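Local coordinates for protein LacI family sugar-binding transcriptional regulator (Enterococcus faecalis V583, PDB 4RK0) that binds ribose in the cleft of its sugar-binding core and, as a LacI family member, probably regulates transcription by binding DNA, at residues 51-56 and 71-76; 107-112 and 211-216; 130-135 and 142-147. All blocks are in the same frame, centred on the assembly; numbering follows the deposited sequence.

Contact 1: residues 51-56 and 71-76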
loop_
_atom_site.group_PDB
_atom_site.type_symbol
_atom_site.label_atom_id
_atom_site.label_comp_id
_atom_site.label_asym_id
_atom_site.label_seq_id
_atom_site.Cartn_x
_atom_site.Cartn_y
_atom_site.Cartn_z
ATOM N N ARG A 51 -7.007 -13.297 -19.304
ATOM C CA ARG A 51 -8.169 -14.061 -18.899
ATOM C C ARG A 51 -7.893 -15.298 -18.083
ATOM O O ARG A 51 -8.665 -15.633 -17.205
ATOM C CB ARG A 51 -8.911 -14.539 -20.157
ATOM C CG ARG A 51 -9.949 -13.568 -20.652
ATOM C CD ARG A 51 -11.090 -13.525 -19.664
ATOM N NE ARG A 51 -12.281 -12.986 -20.284
ATOM C CZ ARG A 51 -12.537 -11.694 -20.419
ATOM N NH1 ARG A 51 -11.657 -10.777 -19.995
ATOM N NH2 ARG A 51 -13.687 -11.339 -20.995
ATOM N N GLU A 52 -6.831 -16.016 -18.426
ATOM C CA GLU A 52 -6.564 -17.293 -17.778
ATOM C C GLU A 52 -5.230 -17.303 -17.043
ATOM O O GLU A 52 -4.626 -18.341 -16.877
ATOM C CB GLU A 52 -6.649 -18.429 -18.786
ATOM C CG GLU A 52 -8.031 -18.556 -19.391
ATOM C CD GLU A 52 -8.052 -19.527 -20.536
ATOM O OE1 GLU A 52 -7.668 -20.700 -20.322
ATOM O OE2 GLU A 52 -8.410 -19.088 -21.648
ATOM N N HIS A 53 -4.809 -16.130 -16.607
ATOM C CA HIS A 53 -3.688 -15.959 -15.709
ATOM C C HIS A 53 -2.436 -16.590 -16.271
ATOM O O HIS A 53 -1.783 -17.377 -15.602
ATOM C CB HIS A 53 -4.029 -16.510 -14.311
ATOM C CG HIS A 53 -5.366 -16.081 -13.801
ATOM N ND1 HIS A 53 -5.708 -14.752 -13.641
ATOM C CD2 HIS A 53 -6.451 -16.801 -13.426
ATOM C CE1 HIS A 53 -6.947 -14.675 -13.187
ATOM N NE2 HIS A 53 -7.421 -15.903 -13.050
ATOM N N GLU A 54 -2.097 -16.204 -17.499
ATOM C CA GLU A 54 -0.973 -16.762 -18.233
ATOM C C GLU A 54 0.346 -16.502 -17.515
ATOM O O GLU A 54 1.270 -17.320 -17.525
ATOM C CB GLU A 54 -0.895 -16.158 -19.648
ATOM C CG GLU A 54 -2.087 -16.460 -20.537
ATOM C CD GLU A 54 -2.014 -15.718 -21.851
ATOM O OE1 GLU A 54 -0.892 -15.439 -22.335
ATOM O OE2 GLU A 54 -3.086 -15.405 -22.394
ATOM N N TYR A 55 0.452 -15.338 -16.902
ATOM C CA TYR A 55 1.682 -14.999 -16.219
ATOM C C TYR A 55 1.856 -15.825 -14.959
ATOM O O TYR A 55 2.979 -16.288 -14.661
ATOM C CB TYR A 55 1.706 -13.527 -15.844
ATOM C CG TYR A 55 2.998 -13.147 -15.197
ATOM C CD1 TYR A 55 4.141 -12.954 -15.978
ATOM C CD2 TYR A 55 3.102 -12.996 -13.815
ATOM C CE1 TYR A 55 5.341 -12.587 -15.400
ATOM C CE2 TYR A 55 4.309 -12.645 -13.226
ATOM C CZ TYR A 55 5.425 -12.443 -14.027
ATOM O OH TYR A 55 6.647 -12.076 -13.499
ATOM N N LEU A 56 0.767 -16.002 -14.218
ATOM C CA LEU A 56 0.778 -16.848 -13.041
ATOM C C LEU A 56 1.164 -18.270 -13.387
ATOM O O LEU A 56 2.034 -18.827 -12.745
ATOM C CB LEU A 56 -0.580 -16.873 -12.324
ATOM C CG LEU A 56 -0.816 -15.900 -11.163
ATOM C CD1 LEU A 56 -0.499 -14.466 -11.539
ATOM C CD2 LEU A 56 -2.247 -16.014 -10.671
ATOM N N SER A 71 -2.917 -16.508 -3.081
ATOM C CA SER A 71 -3.988 -16.247 -4.067
ATOM C C SER A 71 -4.648 -17.562 -4.455
ATOM O O SER A 71 -3.953 -18.540 -4.693
ATOM C CB SER A 71 -3.379 -15.562 -5.317
ATOM O OG SER A 71 -4.245 -15.606 -6.444
ATOM N N SER A 72 -5.982 -17.580 -4.514
ATOM C CA SER A 72 -6.763 -18.762 -4.946
ATOM C C SER A 72 -6.720 -19.018 -6.459
ATOM O O SER A 72 -7.258 -20.017 -6.910
ATOM C CB SER A 72 -8.234 -18.604 -4.532
ATOM O OG SER A 72 -8.733 -17.393 -5.079
ATOM N N GLU A 73 -6.094 -18.120 -7.215
ATOM C CA GLU A 73 -5.849 -18.255 -8.654
ATOM C C GLU A 73 -4.816 -19.330 -8.994
ATOM O O GLU A 73 -4.767 -19.784 -10.122
ATOM C CB GLU A 73 -5.470 -16.899 -9.285
ATOM C CG GLU A 73 -6.643 -15.909 -9.251
ATOM C CD GLU A 73 -6.362 -14.592 -9.959
ATOM O OE1 GLU A 73 -5.286 -14.443 -10.596
ATOM O OE2 GLU A 73 -7.243 -13.709 -9.907
ATOM N N ILE A 74 -4.026 -19.781 -8.018
ATOM C CA ILE A 74 -3.199 -20.977 -8.226
ATOM C C ILE A 74 -3.987 -22.202 -7.769
ATOM O O ILE A 74 -4.407 -22.292 -6.612
ATOM C CB ILE A 74 -1.864 -20.870 -7.488
ATOM C CG1 ILE A 74 -1.119 -19.593 -7.903
ATOM C CG2 ILE A 74 -1.012 -22.099 -7.763
ATOM C CD1 ILE A 74 -0.547 -19.596 -9.313
ATOM N N SER A 75 -4.246 -23.146 -8.692
ATOM C CA SER A 75 -5.125 -24.249 -8.377
ATOM C C SER A 75 -4.324 -25.366 -7.733
ATOM O O SER A 75 -3.124 -25.487 -7.961
ATOM C CB SER A 75 -5.807 -24.792 -9.652
ATOM O OG SER A 75 -4.843 -25.437 -10.476
ATOM N N ASN A 76 -5.018 -26.164 -6.937
ATOM C CA ASN A 76 -4.483 -27.401 -6.375
ATOM C C ASN A 76 -3.964 -28.336 -7.457
ATOM O O ASN A 76 -2.919 -28.945 -7.276
ATOM C CB ASN A 76 -5.529 -28.098 -5.497
ATOM C CG ASN A 76 -5.827 -27.327 -4.218
ATOM O OD1 ASN A 76 -5.018 -26.511 -3.779
ATOM N ND2 ASN A 76 -6.990 -27.577 -3.618
#
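E73 and I74 meet H53 and L56 where the loop leaving strand 66-69 passes the start of helix 54-59, in one of the two Rossmann-like lobes of a periplasmic-binding-protein core. The loop illustrates how a tight turn can present a side chain: S71 OG accepts from E73 N at 3.2 Å, an ST turn set within a type I beta turn that runs from S71 to I74. E73 is thereby directed at the neighbouring helix start. Its CG lies beside the backbone N (chi1 -67°) and the chain runs straight on, laying the carboxylate over one face of the H53 imidazole with the two planes 24° apart. OE1 lies 3.1 Å from H53 CE1. Although H53 ND1 is equally near, its angle is too poor for a hydrogen bond, so the pair is a stack, backed by a CH-pi contact from E73 CG. The carboxylate would be expected to favour a protonated ring. Nearer the backbone, E73 CB lies 3.6 Å from L56 CD2. I74 follows, its CD1 reaching L56 CB at 4.1 Å; I74 also touches I60. Last, S75 N-caps helix 76-86, its OG accepting from T78 N.

Contact 2: residues 107-112 and 211-216. With RIB (alpha-D-ribofuranose), chain E.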
loop_
_atom_site.group_PDB
_atom_site.type_symbol
_atom_site.label_atom_id
_atom_site.label_comp_id
_atom_site.label_asym_id
_atom_site.label_seq_id
_atom_site.Cartn_x
_atom_site.Cartn_y
_atom_site.Cartn_z
ATOM N N THR A 107 -5.149 -17.120 9.804
ATOM C CA THR A 107 -5.534 -16.356 10.947
ATOM C C THR A 107 -6.963 -16.745 11.250
ATOM O O THR A 107 -7.654 -17.363 10.414
ATOM C CB THR A 107 -5.380 -14.841 10.743
ATOM O OG1 THR A 107 -6.346 -14.400 9.790
ATOM C CG2 THR A 107 -4.003 -14.501 10.254
ATOM N N ASP A 108 -7.422 -16.397 12.442
ATOM C CA ASP A 108 -8.663 -16.949 12.914
ATOM C C ASP A 108 -9.901 -16.176 12.447
ATOM O O ASP A 108 -10.534 -15.494 13.226
ATOM C CB ASP A 108 -8.646 -17.059 14.433
ATOM C CG ASP A 108 -9.701 -18.038 14.954
ATOM O OD1 ASP A 108 -10.705 -18.358 14.243
ATOM O OD2 ASP A 108 -9.519 -18.483 16.096
ATOM N N ASP A 109 -10.257 -16.355 11.180
ATOM C CA ASP A 109 -11.341 -15.605 10.545
ATOM C C ASP A 109 -12.678 -15.838 11.209
ATOM O O ASP A 109 -13.495 -14.931 11.374
ATOM C CB ASP A 109 -11.425 -15.973 9.052
ATOM C CG ASP A 109 -10.184 -15.560 8.290
ATOM O OD1 ASP A 109 -9.991 -14.348 8.048
ATOM O OD2 ASP A 109 -9.386 -16.435 7.966
ATOM N N TYR A 110 -12.912 -17.089 11.588
ATOM C CA TYR A 110 -14.138 -17.438 12.246
ATOM C C TYR A 110 -14.328 -16.706 13.552
ATOM O O TYR A 110 -15.391 -16.167 13.827
ATOM C CB TYR A 110 -14.135 -18.959 12.494
ATOM C CG TYR A 110 -15.458 -19.504 12.993
ATOM C CD1 TYR A 110 -16.459 -19.878 12.097
ATOM C CD2 TYR A 110 -15.686 -19.708 14.338
ATOM C CE1 TYR A 110 -17.669 -20.432 12.543
ATOM C CE2 TYR A 110 -16.890 -20.240 14.794
ATOM C CZ TYR A 110 -17.877 -20.596 13.893
ATOM O OH TYR A 110 -19.070 -21.124 14.339
ATOM N N ARG A 111 -13.300 -16.722 14.383
ATOM C CA ARG A 111 -13.392 -16.011 15.662
ATOM C C ARG A 111 -13.496 -14.487 15.431
ATOM O O ARG A 111 -14.209 -13.817 16.133
ATOM C CB ARG A 111 -12.183 -16.355 16.541
ATOM C CG ARG A 111 -12.089 -15.665 17.897
ATOM C CD ARG A 111 -13.303 -15.922 18.786
ATOM N NE ARG A 111 -13.245 -15.147 20.032
ATOM C CZ ARG A 111 -14.259 -14.997 20.885
ATOM N NH1 ARG A 111 -14.099 -14.264 21.982
ATOM N NH2 ARG A 111 -15.440 -15.571 20.649
ATOM N N GLY A 112 -12.807 -13.964 14.424
ATOM C CA GLY A 112 -12.941 -12.515 14.115
ATOM C C GLY A 112 -14.387 -12.131 13.809
ATOM O O GLY A 112 -14.877 -11.098 14.232
ATOM N N ILE A 211 -18.095 -1.509 11.704
ATOM C CA ILE A 211 -16.916 -2.265 12.123
ATOM C C ILE A 211 -16.282 -2.912 10.895
ATOM O O ILE A 211 -16.982 -3.542 10.060
ATOM C CB ILE A 211 -17.236 -3.364 13.184
ATOM C CG1 ILE A 211 -15.965 -4.133 13.584
ATOM C CG2 ILE A 211 -18.286 -4.341 12.680
ATOM C CD1 ILE A 211 -16.103 -4.833 14.928
ATOM N N GLY A 212 -14.965 -2.750 10.803
ATOM C CA GLY A 212 -14.159 -3.249 9.741
ATOM C C GLY A 212 -13.462 -4.564 10.027
ATOM O O GLY A 212 -13.771 -5.240 10.993
ATOM N N TYR A 213 -12.493 -4.906 9.177
ATOM C CA TYR A 213 -11.649 -6.045 9.391
ATOM C C TYR A 213 -10.237 -5.849 8.796
ATOM O O TYR A 213 -10.078 -5.521 7.614
ATOM C CB TYR A 213 -12.328 -7.278 8.807
ATOM C CG TYR A 213 -11.940 -8.585 9.474
ATOM C CD1 TYR A 213 -10.691 -9.170 9.248
ATOM C CD2 TYR A 213 -12.828 -9.259 10.302
ATOM C CE1 TYR A 213 -10.334 -10.369 9.865
ATOM C CE2 TYR A 213 -12.484 -10.487 10.873
ATOM C CZ TYR A 213 -11.223 -11.018 10.658
ATOM O OH TYR A 213 -10.836 -12.214 11.257
ATOM N N ASP A 214 -9.239 -6.037 9.648
ATOM C CA ASP A 214 -7.792 -6.120 9.334
ATOM C C ASP A 214 -6.942 -5.308 10.306
ATOM O O ASP A 214 -5.854 -5.725 10.695
ATOM C CB ASP A 214 -7.386 -5.663 7.939
ATOM C CG ASP A 214 -7.789 -6.629 6.814
ATOM O OD1 ASP A 214 -8.055 -7.824 7.080
ATOM O OD2 ASP A 214 -7.720 -6.192 5.631
ATOM N N ASN A 215 -7.417 -4.120 10.609
ATOM C CA ASN A 215 -6.659 -3.120 11.332
ATOM C C ASN A 215 -5.479 -2.607 10.578
ATOM O O ASN A 215 -4.397 -2.485 11.119
ATOM C CB ASN A 215 -6.240 -3.610 12.696
ATOM C CG ASN A 215 -5.741 -2.482 13.598
ATOM O OD1 ASN A 215 -6.270 -1.395 13.573
ATOM N ND2 ASN A 215 -4.716 -2.753 14.378
ATOM N N VAL A 216 -5.712 -2.216 9.338
ATOM C CA VAL A 216 -4.645 -1.629 8.540
ATOM C C VAL A 216 -4.338 -0.249 9.165
ATOM O O VAL A 216 -5.101 0.267 9.973
ATOM C CB VAL A 216 -5.006 -1.508 7.033
ATOM C CG1 VAL A 216 -5.263 -2.890 6.399
ATOM C CG2 VAL A 216 -6.211 -0.611 6.805
HETATM O O5 RIB E . -8.061 -6.842 3.431
HETATM C C5 RIB E . -7.684 -7.761 2.418
HETATM C C4 RIB E . -8.395 -9.002 2.743
HETATM O O4 RIB E . -8.257 -10.044 1.742
HETATM C C3 RIB E . -7.698 -9.260 4.064
HETATM O O3 RIB E . -8.775 -9.201 5.002
HETATM C C2 RIB E . -7.019 -10.601 3.775
HETATM O O2 RIB E . -7.236 -11.531 4.808
HETATM C C1 RIB E . -7.442 -11.048 2.364
HETATM O O1 RIB E . -7.945 -12.372 2.346
HETATM O O HOH W 1 -8.750 -13.262 10.175
#
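Y213 turns its CG away from its own backbone N (chi1 -153°), which sends the ring out to helix 109-122, while D109 keeps CG beside its N (chi1 -64°), which leaves OD1 on the tyrosine's side, within reach of a shared water. D109 OD1 and Y213 OH are 3.9 Å apart, too far for a direct hydrogen bond. The water joins them: it donates to D109 OD1 and to T107 OG1, and lies 2.6 Å from Y213 OH, in the plane of the phenol ring. G112 has no side chain, and the ring edge lies against the G112 backbone, with Y213 OH 3.6 Å from G112 CA. This is a crossing point between the lobes, where strand 103-107 of one sheet hands over to helix 109-122 beside the other. D108 N-caps that helix, its OD1 met by R111 N from above the carboxylate plane at 3.1 Å. D109 OD1 also forms a salt bridge with R143, whose guanidinium makes a cation-pi contact with the Y213 ring, tying the crossing to the ribose pocket. Next along the chain from the tyrosine, D214 offers OD1 to the sugar hydroxyl O3, which donates to it at 2.6 Å; Q231 NE2 is hydrogen-bonded to D214 OD1 as well.

Contact 3: residues 130-135 and 142-147. With RIB (alpha-D-ribofuranose), chain E.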
loop_
_atom_site.group_PDB
_atom_site.type_symbol
_atom_site.label_atom_id
_atom_site.label_comp_id
_atom_site.label_asym_id
_atom_site.label_seq_id
_atom_site.Cartn_x
_atom_site.Cartn_y
_atom_site.Cartn_z
ATOM N N VAL A 130 -23.965 -7.072 6.397
ATOM C CA VAL A 130 -22.609 -7.522 6.170
ATOM C C VAL A 130 -22.279 -7.233 4.724
ATOM O O VAL A 130 -23.016 -7.636 3.815
ATOM C CB VAL A 130 -22.428 -9.029 6.449
ATOM C CG1 VAL A 130 -20.980 -9.434 6.181
ATOM C CG2 VAL A 130 -22.816 -9.363 7.871
ATOM N N VAL A 131 -21.188 -6.507 4.488
ATOM C CA VAL A 131 -20.833 -6.112 3.133
ATOM C C VAL A 131 -19.603 -6.896 2.744
ATOM O O VAL A 131 -18.535 -6.807 3.409
ATOM C CB VAL A 131 -20.520 -4.591 3.033
ATOM C CG1 VAL A 131 -20.169 -4.213 1.605
ATOM C CG2 VAL A 131 -21.674 -3.751 3.521
ATOM N N MET A 132 -19.726 -7.664 1.667
ATOM C CA MET A 132 -18.665 -8.620 1.287
ATOM C C MET A 132 -18.693 -8.972 -0.194
ATOM O O MET A 132 -19.684 -8.699 -0.838
ATOM C CB MET A 132 -18.821 -9.881 2.144
ATOM C CG MET A 132 -20.025 -10.773 1.841
ATOM S SD MET A 132 -20.112 -12.076 3.125
ATOM C CE MET A 132 -18.676 -13.055 2.728
ATOM N N PRO A 133 -17.617 -9.590 -0.734
ATOM C CA PRO A 133 -17.616 -9.945 -2.140
ATOM C C PRO A 133 -18.422 -11.185 -2.414
ATOM O O PRO A 133 -18.646 -11.967 -1.495
ATOM C CB PRO A 133 -16.137 -10.191 -2.471
ATOM C CG PRO A 133 -15.508 -10.563 -1.173
ATOM C CD PRO A 133 -16.363 -9.993 -0.068
ATOM N N PRO A 134 -18.882 -11.344 -3.667
ATOM C CA PRO A 134 -19.508 -12.608 -4.062
ATOM C C PRO A 134 -18.471 -13.678 -4.241
ATOM O O PRO A 134 -17.308 -13.356 -4.435
ATOM C CB PRO A 134 -20.161 -12.251 -5.407
ATOM C CG PRO A 134 -19.259 -11.220 -5.989
ATOM C CD PRO A 134 -18.849 -10.383 -4.787
ATOM N N HIS A 135 -18.874 -14.961 -4.183
ATOM C CA HIS A 135 -17.959 -16.112 -4.321
ATOM C C HIS A 135 -16.667 -15.827 -3.601
ATOM O O HIS A 135 -15.571 -15.881 -4.156
ATOM C CB HIS A 135 -17.723 -16.485 -5.796
ATOM C CG HIS A 135 -18.986 -16.505 -6.600
ATOM N ND1 HIS A 135 -20.093 -17.243 -6.223
ATOM C CD2 HIS A 135 -19.335 -15.860 -7.739
ATOM C CE1 HIS A 135 -21.060 -17.063 -7.105
ATOM N NE2 HIS A 135 -20.626 -16.228 -8.034
ATOM N N GLN A 142 -15.442 -17.556 6.010
ATOM C CA GLN A 142 -15.421 -17.864 7.444
ATOM C C GLN A 142 -15.767 -16.691 8.374
ATOM O O GLN A 142 -16.262 -16.899 9.479
ATOM C CB GLN A 142 -14.073 -18.456 7.846
ATOM C CG GLN A 142 -13.794 -19.823 7.242
ATOM C CD GLN A 142 -14.694 -20.912 7.809
ATOM O OE1 GLN A 142 -15.626 -21.382 7.152
ATOM N NE2 GLN A 142 -14.411 -21.317 9.033
ATOM N N ARG A 143 -15.492 -15.457 7.972
ATOM C CA ARG A 143 -15.859 -14.328 8.810
ATOM C C ARG A 143 -17.369 -14.172 8.890
ATOM O O ARG A 143 -17.940 -13.887 9.950
ATOM C CB ARG A 143 -15.251 -13.040 8.266
ATOM C CG ARG A 143 -13.740 -12.990 8.322
ATOM C CD ARG A 143 -13.141 -11.846 7.513
ATOM N NE ARG A 143 -11.733 -12.118 7.252
ATOM C CZ ARG A 143 -10.955 -11.415 6.453
ATOM N NH1 ARG A 143 -11.413 -10.285 5.884
ATOM N NH2 ARG A 143 -9.695 -11.799 6.269
ATOM N N LEU A 144 -18.040 -14.342 7.757
ATOM C CA LEU A 144 -19.487 -14.340 7.777
ATOM C C LEU A 144 -20.005 -15.504 8.630
ATOM O O LEU A 144 -20.942 -15.339 9.457
ATOM C CB LEU A 144 -20.040 -14.477 6.358
ATOM C CG LEU A 144 -21.565 -14.635 6.331
ATOM C CD1 LEU A 144 -22.275 -13.407 6.875
ATOM C CD2 LEU A 144 -22.018 -14.916 4.908
ATOM N N LYS A 145 -19.426 -16.683 8.385
ATOM C CA LYS A 145 -19.833 -17.908 9.142
ATOM C C LYS A 145 -19.671 -17.695 10.643
ATOM O O LYS A 145 -20.572 -17.989 11.425
ATOM C CB LYS A 145 -19.009 -19.111 8.684
ATOM C CG LYS A 145 -19.578 -20.465 9.107
ATOM C CD LYS A 145 -19.495 -21.486 7.976
ATOM C CE LYS A 145 -19.463 -22.913 8.497
ATOM N NZ LYS A 145 -18.126 -23.244 9.064
ATOM N N GLY A 146 -18.540 -17.137 11.062
ATOM C CA GLY A 146 -18.366 -16.856 12.493
ATOM C C GLY A 146 -19.338 -15.809 12.984
ATOM O O GLY A 146 -19.903 -15.917 14.085
ATOM N N PHE A 147 -19.562 -14.779 12.169
ATOM C CA PHE A 147 -20.538 -13.752 12.498
ATOM C C PHE A 147 -21.926 -14.371 12.766
ATOM O O PHE A 147 -22.558 -14.097 13.794
ATOM C CB PHE A 147 -20.585 -12.726 11.384
ATOM C CG PHE A 147 -21.398 -11.522 11.691
ATOM C CD1 PHE A 147 -22.766 -11.506 11.455
ATOM C CD2 PHE A 147 -20.796 -10.375 12.232
ATOM C CE1 PHE A 147 -23.516 -10.393 11.751
ATOM C CE2 PHE A 147 -21.545 -9.250 12.513
ATOM C CZ PHE A 147 -22.912 -9.257 12.281
HETATM O O5 RIB E . -8.061 -6.842 3.431
HETATM C C5 RIB E . -7.684 -7.761 2.418
HETATM C C4 RIB E . -8.395 -9.002 2.743
HETATM O O4 RIB E . -8.257 -10.044 1.742
HETATM C C3 RIB E . -7.698 -9.260 4.064
HETATM O O3 RIB E . -8.775 -9.201 5.002
HETATM C C2 RIB E . -7.019 -10.601 3.775
HETATM O O2 RIB E . -7.236 -11.531 4.808
HETATM C C1 RIB E . -7.442 -11.048 2.364
HETATM O O1 RIB E . -7.945 -12.372 2.346
#
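V130 supplies the bump of this contact and L144 with F147, one helical turn apart, supply the hollow. The valine methyl CG2 fits into the corner formed by L144 CD1, 4.2 Å away, and a face of the F147 ring. The approach to the ring is a CH-pi contact, with V130 CG2 4.3 Å from the F147 ring centroid and 19° off the normal, displaced somewhat toward the rim. The F147 ring also meets the rings of Y151 and F183. Two residues along the strand, M132 packs against L144 as well, through another of its branches. The methionine CG sits between the backbone N and the carbonyl carbon (chi1 71°), and the bend at chi3 lays the thioether across the leucine: M132 SD comes 3.9 Å from L144 CD2, and M132 CE 4.1 Å from L144 CB. L144 thus meets V130 with CD1 and M132 with CD2 and CB, a knob between two strand side chains that point the same way. The contact joins the first strand and the helix of a beta-alpha-beta unit, strand 127-132, helix 138-150 and strand 154-159. The helix segment returns almost antiparallel to the strand, with the axes of the two short segments 10.5 Å apart at their closest. R143, next to L144, leaves this apolar patch for the ribose pocket, its chain extended from CG to NE. The sugar meets the guanidinium at its edge, with C3 in the plane. R143 NH1 and NH2 both donate to ribose O3, each at 3.0 Å, and NH2 donates again to O2 at 2.9 Å; the bonds are all appreciably bent, in keeping with O3 being shared by both nitrogens and NH2 by both hydroxyls. NH1 is also bonded to the backbone O of I185, which helps fix the rotation of the group.

Following the chain from its N terminus, contact 1 closes first, joining the start of helix 54-59 to the loop between strand 66-69 and helix 76-86, within the lobe built on the seven-stranded sheet. It lies in series with the others and touches neither. Contact 2 opens as the chain crosses to the second lobe and closes about a hundred residues later, after strand 209-211. Contact 3, the short strand-to-helix return of a beta-alpha-beta unit, opens and closes within that span. Contacts 2 and 3 touch each other directly, helix 109-122 packing against helix 138-150, and both reach the ribose; contact 1 stands about 23 Å from contact 3, centre to centre.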